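Local coordinates for MsStt7d protein (PDB 4IX5), which probably acts as an ATP-dependent protein kinase, this chain being the part that holds its nucleotide-binding kinase domain, at residues Q45-K50 and W108-N113. Sequence-based numbering, arbitrary orientation. Where two conformers were deposited one is given.
Sequences QDVVLK and WLMWAN. With ANP (phosphoaminophosphonic acid-adenylate ester), chain G.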
ATOM      1  N   GLN B  45      -1.421 -20.441 -20.956  1.00 27.03           N
ATOM      2  CA  GLN B  45      -2.400 -20.193 -19.904  1.00 23.92           C
ATOM      3  C   GLN B  45      -2.209 -18.778 -19.364  1.00 25.81           C
ATOM      4  O   GLN B  45      -1.134 -18.431 -18.874  1.00 24.71           O
ATOM      5  CB  GLN B  45      -2.280 -21.222 -18.774  1.00 21.00           C
ATOM      6  CG  GLN B  45      -2.501 -22.657 -19.203  1.00 25.70           C
ATOM      7  CD  GLN B  45      -2.427 -23.638 -18.047  1.00 27.71           C
ATOM      8  OE1 GLN B  45      -2.958 -23.385 -16.964  1.00 29.77           O
ATOM      9  NE2 GLN B  45      -1.765 -24.768 -18.272  1.00 30.04           N
ATOM     10  N   ASP B  46      -3.241 -17.949 -19.480  1.00 22.47           N
ATOM     11  CA  ASP B  46      -3.166 -16.607 -18.936  1.00 23.24           C
ATOM     12  C   ASP B  46      -3.320 -16.665 -17.429  1.00 22.19           C
ATOM     13  O   ASP B  46      -4.304 -17.202 -16.914  1.00 17.95           O
ATOM     14  CB  ASP B  46      -4.250 -15.716 -19.543  1.00 28.14           C
ATOM     15  CG  ASP B  46      -3.987 -15.396 -20.997  1.00 34.18           C
ATOM     16  OD1 ASP B  46      -2.805 -15.370 -21.393  1.00 29.58           O
ATOM     17  OD2 ASP B  46      -4.960 -15.170 -21.744  1.00 36.58           O
ATOM     18  N   VAL B  47      -2.345 -16.107 -16.718  1.00 17.98           N
ATOM     19  CA  VAL B  47      -2.387 -16.141 -15.269  1.00 14.78           C
ATOM     20  C   VAL B  47      -2.139 -14.770 -14.697  1.00 17.98           C
ATOM     21  O   VAL B  47      -1.779 -13.841 -15.417  1.00 19.05           O
ATOM     22  CB  VAL B  47      -1.370 -17.174 -14.683  1.00 17.52           C
ATOM     23  CG1 VAL B  47      -1.708 -18.581 -15.182  1.00 17.20           C
ATOM     24  CG2 VAL B  47       0.071 -16.807 -15.044  1.00 16.10           C
ATOM     25  N   VAL B  48      -2.402 -14.640 -13.403  1.00 13.23           N
ATOM     26  CA  VAL B  48      -1.991 -13.450 -12.667  0.55 10.40           C
ATOM     27  C   VAL B  48      -1.111 -13.895 -11.514  1.00 17.02           C
ATOM     28  O   VAL B  48      -1.312 -14.962 -10.923  1.00 14.26           O
ATOM     29  CB  VAL B  48      -3.179 -12.605 -12.166  0.55 14.63           C
ATOM     30  CG1 VAL B  48      -3.977 -12.084 -13.351  0.55 19.19           C
ATOM     31  CG2 VAL B  48      -4.054 -13.419 -11.232  0.55 15.59           C
ATOM     32  N   LEU B  49      -0.109 -13.076 -11.221  1.00 12.83           N
ATOM     33  CA  LEU B  49       0.943 -13.433 -10.282  1.00 12.76           C
ATOM     34  C   LEU B  49       1.078 -12.309  -9.276  1.00 12.89           C
ATOM     35  O   LEU B  49       1.016 -11.132  -9.657  1.00 15.63           O
ATOM     36  CB  LEU B  49       2.253 -13.556 -11.046  1.00 12.95           C
ATOM     37  CG  LEU B  49       2.281 -14.701 -12.050  1.00 15.01           C
ATOM     38  CD1 LEU B  49       3.165 -14.384 -13.258  1.00 18.29           C
ATOM     39  CD2 LEU B  49       2.741 -15.956 -11.330  1.00 16.27           C
ATOM     40  N   LYS B  50       1.245 -12.653  -8.003  1.00  9.95           N
ATOM     41  CA  LYS B  50       1.403 -11.639  -6.956  1.00  8.43           C
ATOM     42  C   LYS B  50       2.608 -11.939  -6.089  1.00 13.08           C
ATOM     43  O   LYS B  50       2.795 -13.075  -5.656  1.00 11.76           O
ATOM     44  CB  LYS B  50       0.145 -11.571  -6.064  1.00  9.25           C
ATOM     45  CG  LYS B  50       0.239 -10.567  -4.905  1.00 12.08           C
ATOM     46  CD  LYS B  50      -1.097 -10.434  -4.150  1.00 14.39           C
ATOM     47  CE  LYS B  50      -1.032  -9.279  -3.148  1.00 20.45           C
ATOM     48  NZ  LYS B  50      -2.282  -9.180  -2.331  1.00 19.24           N
ATOM     49  N   TRP B 108       5.780 -16.140  -4.554  1.00 12.01           N
ATOM     50  CA  TRP B 108       4.776 -15.677  -5.514  1.00 12.76           C
ATOM     51  C   TRP B 108       3.516 -16.509  -5.364  1.00 12.45           C
ATOM     52  O   TRP B 108       3.587 -17.707  -5.072  1.00 15.99           O
ATOM     53  CB  TRP B 108       5.295 -15.833  -6.946  1.00 11.23           C
ATOM     54  CG  TRP B 108       6.369 -14.853  -7.339  1.00  9.22           C
ATOM     55  CD1 TRP B 108       7.719 -14.971  -7.135  1.00 11.81           C
ATOM     56  CD2 TRP B 108       6.172 -13.633  -8.050  1.00 11.64           C
ATOM     57  NE1 TRP B 108       8.367 -13.879  -7.666  1.00 12.90           N
ATOM     58  CE2 TRP B 108       7.437 -13.040  -8.227  1.00 14.80           C
ATOM     59  CE3 TRP B 108       5.044 -12.981  -8.549  1.00 12.31           C
ATOM     60  CZ2 TRP B 108       7.600 -11.829  -8.884  1.00 15.61           C
ATOM     61  CZ3 TRP B 108       5.206 -11.769  -9.189  1.00 14.86           C
ATOM     62  CH2 TRP B 108       6.472 -11.204  -9.350  1.00 14.06           C
ATOM     63  N   LEU B 109       2.360 -15.875  -5.549  1.00  9.50           N
ATOM     64  CA  LEU B 109       1.100 -16.615  -5.673  1.00  9.47           C
ATOM     65  C   LEU B 109       0.594 -16.524  -7.110  1.00 12.21           C
ATOM     66  O   LEU B 109       0.842 -15.540  -7.807  1.00 13.73           O
ATOM     67  CB  LEU B 109       0.035 -16.050  -4.725  1.00 13.02           C
ATOM     68  CG  LEU B 109       0.406 -15.956  -3.243  1.00 12.35           C
ATOM     69  CD1 LEU B 109      -0.830 -15.494  -2.431  1.00 11.73           C
ATOM     70  CD2 LEU B 109       0.945 -17.282  -2.705  1.00 16.10           C
ATOM     71  N   MET B 110      -0.134 -17.544  -7.557  1.00 13.43           N
ATOM     72  CA  MET B 110      -0.636 -17.542  -8.927  1.00 10.96           C
ATOM     73  C   MET B 110      -2.112 -17.945  -9.006  1.00 14.33           C
ATOM     74  O   MET B 110      -2.569 -18.823  -8.265  1.00 15.23           O
ATOM     75  CB  MET B 110       0.212 -18.491  -9.787  1.00 14.12           C
ATOM     76  CG  MET B 110      -0.126 -18.449 -11.264  1.00 14.15           C
ATOM     77  SD  MET B 110       1.083 -19.386 -12.218  1.00 17.65           S
ATOM     78  CE  MET B 110       0.579 -21.045 -11.792  1.00 17.65           C
ATOM     79  N   TRP B 111      -2.847 -17.279  -9.894  1.00 13.18           N
ATOM     80  CA  TRP B 111      -4.261 -17.566 -10.119  1.00 12.07           C
ATOM     81  C   TRP B 111      -4.531 -17.571 -11.612  1.00 14.85           C
ATOM     82  O   TRP B 111      -3.767 -16.996 -12.391  1.00 14.56           O
ATOM     83  CB  TRP B 111      -5.157 -16.466  -9.524  1.00 11.16           C
ATOM     84  CG  TRP B 111      -5.086 -16.259  -8.053  1.00 11.46           C
ATOM     85  CD1 TRP B 111      -5.922 -16.774  -7.106  1.00 13.76           C
ATOM     86  CD2 TRP B 111      -4.150 -15.436  -7.361  1.00 10.91           C
ATOM     87  NE1 TRP B 111      -5.551 -16.338  -5.854  1.00 12.16           N
ATOM     88  CE2 TRP B 111      -4.464 -15.515  -5.983  1.00 10.51           C
ATOM     89  CE3 TRP B 111      -3.067 -14.648  -7.771  1.00 11.79           C
ATOM     90  CZ2 TRP B 111      -3.749 -14.817  -5.008  1.00  8.95           C
ATOM     91  CZ3 TRP B 111      -2.352 -13.943  -6.802  1.00 12.56           C
ATOM     92  CH2 TRP B 111      -2.695 -14.043  -5.431  1.00 12.14           C
ATOM     93  N   ALA B 112      -5.630 -18.200 -12.022  1.00 14.08           N
ATOM     94  CA  ALA B 112      -6.093 -18.042 -13.394  1.00 14.74           C
ATOM     95  C   ALA B 112      -6.458 -16.588 -13.639  1.00 16.06           C
ATOM     96  O   ALA B 112      -7.023 -15.943 -12.763  1.00 16.79           O
ATOM     97  CB  ALA B 112      -7.320 -18.901 -13.630  1.00 11.63           C
ATOM     98  N   ASN B 113      -6.147 -16.074 -14.823  1.00 13.40           N
ATOM     99  CA  ASN B 113      -6.703 -14.800 -15.246  1.00 15.11           C
ATOM    100  C   ASN B 113      -8.184 -15.011 -15.567  1.00 16.78           C
ATOM    101  O   ASN B 113      -8.530 -15.708 -16.531  1.00 19.17           O
ATOM    102  CB  ASN B 113      -5.965 -14.265 -16.470  1.00 16.43           C
ATOM    103  CG  ASN B 113      -6.398 -12.860 -16.839  1.00 20.66           C
ATOM    104  OD1 ASN B 113      -7.576 -12.515 -16.735  1.00 20.43           O
ATOM    105  ND2 ASN B 113      -5.443 -12.035 -17.274  1.00 24.78           N
TER
HETATM  106  PG  ANP G 602      -5.157  -3.458  -6.857  1.00 60.40           P
HETATM  107  O1G ANP G 602      -4.900  -2.305  -5.972  1.00 61.93           O
HETATM  108  O2G ANP G 602      -6.537  -4.135  -6.404  1.00 57.95           O
HETATM  109  O3G ANP G 602      -5.279  -2.899  -8.347  1.00 55.00           O
HETATM  110  PB  ANP G 602      -3.931  -5.697  -5.281  1.00 66.47           P
HETATM  111  O1B ANP G 602      -2.603  -5.731  -4.625  1.00 61.75           O
HETATM  112  O2B ANP G 602      -5.065  -5.181  -4.254  1.00 64.65           O
HETATM  113  N3B ANP G 602      -3.899  -4.653  -6.688  1.00 50.76           N
HETATM  114  PA  ANP G 602      -5.586  -7.654  -6.521  1.00 48.56           P
HETATM  115  O1A ANP G 602      -5.623  -9.146  -6.329  1.00 50.41           O
HETATM  116  O2A ANP G 602      -6.742  -6.821  -6.032  1.00 60.54           O
HETATM  117  O3A ANP G 602      -4.242  -7.195  -5.766  1.00 63.01           O
HETATM  118  O5' ANP G 602      -5.372  -7.313  -8.077  1.00 38.99           O
HETATM  119  C5' ANP G 602      -5.070  -6.007  -8.580  1.00 33.58           C
HETATM  120  C4' ANP G 602      -5.318  -5.919 -10.082  1.00 29.86           C
HETATM  121  O4' ANP G 602      -5.071  -7.182 -10.700  1.00 22.38           O
HETATM  122  C3' ANP G 602      -6.760  -5.564 -10.387  1.00 37.42           C
HETATM  123  O3' ANP G 602      -6.811  -4.682 -11.494  1.00 44.77           O
HETATM  124  C2' ANP G 602      -7.383  -6.828 -10.897  1.00 28.67           C
HETATM  125  O2' ANP G 602      -8.201  -6.458 -11.992  1.00 34.48           O
HETATM  126  C1' ANP G 602      -6.221  -7.670 -11.382  1.00 19.89           C
HETATM  127  N9  ANP G 602      -6.438  -9.085 -11.027  1.00 15.62           N
HETATM  128  C8  ANP G 602      -6.208  -9.635  -9.830  1.00 15.95           C
HETATM  129  N7  ANP G 602      -6.503 -10.949  -9.818  1.00 17.49           N
HETATM  130  C5  ANP G 602      -6.940 -11.254 -11.042  1.00 14.67           C
HETATM  131  C6  ANP G 602      -7.425 -12.470 -11.711  1.00 17.13           C
HETATM  132  N6  ANP G 602      -7.480 -13.631 -11.036  1.00 19.77           N
HETATM  133  N1  ANP G 602      -7.782 -12.371 -12.996  1.00 17.09           N
HETATM  134  C2  ANP G 602      -7.726 -11.215 -13.666  1.00 19.58           C
HETATM  135  N3  ANP G 602      -7.305 -10.066 -13.121  1.00 18.29           N
HETATM  136  C4  ANP G 602      -6.910 -10.025 -11.836  1.00 17.09           C
HETATM  137  O   HOH W   1      -2.783 -12.741 -17.851  1.00 22.08           O
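Val48 and Lys50 pair with Trp111 and Leu109 where two antiparallel strands of the kinase N-lobe sheet, 45-50 and 108-112, lie side by side; strand 108-112 leads into the hinge that holds adenine. Each pair is closed by two backbone hydrogen bonds, the shortest from Leu109 N to Lys50 O at 2.8 Å. The strand axes approach to 4.6 Å at 158°. A fifth bond, Asn113 N to Asp46 O, continues the register as a single bond, its donor 38° above the carbonyl plane as the chain turns into the hinge.

On the face turned to the nucleotide, Lys50 CB abuts the edge of the Trp111 indole in its plane, 3.5 Å from CZ3, while Val48 CG2, in the conformer given, packs against Trp111 CB. With CG anti to the backbone N (chi1 178°) and an extended chain, the nucleotide-binding Lys50 carries NZ past the indole to a salt bridge with Glu66 of helix 59-76, the Lys-Glu pair familiar from active-like kinase conformations. An alanine in place of Trp111 would probably leave Lys50 CB without the indole edge it packs on and Asn70 without its indole N-H donor. Adenine N6 donates to Ala112 O at 2.9 Å. Asn113 OD1, which accepts from Gly115 N, approaches adenine C2 at 3.3 Å; Asn113 ND2 bonds Glu116 and, through a water, Val47 O.

On the other face Met110 CG lies 3.8 Å from Leu49 CD2, the two side chains pointing the same way, and Trp108 CE3 meets Leu49 CB obliquely.

Strands 34-41 and 84-90 flank the pair within the sheet. Helix 59-76 covers Leu109, Lys50 and Trp111 through Leu63, Glu66 and Met67, whereas Ile21 of strand 21-30 packs on Leu49 and Met110.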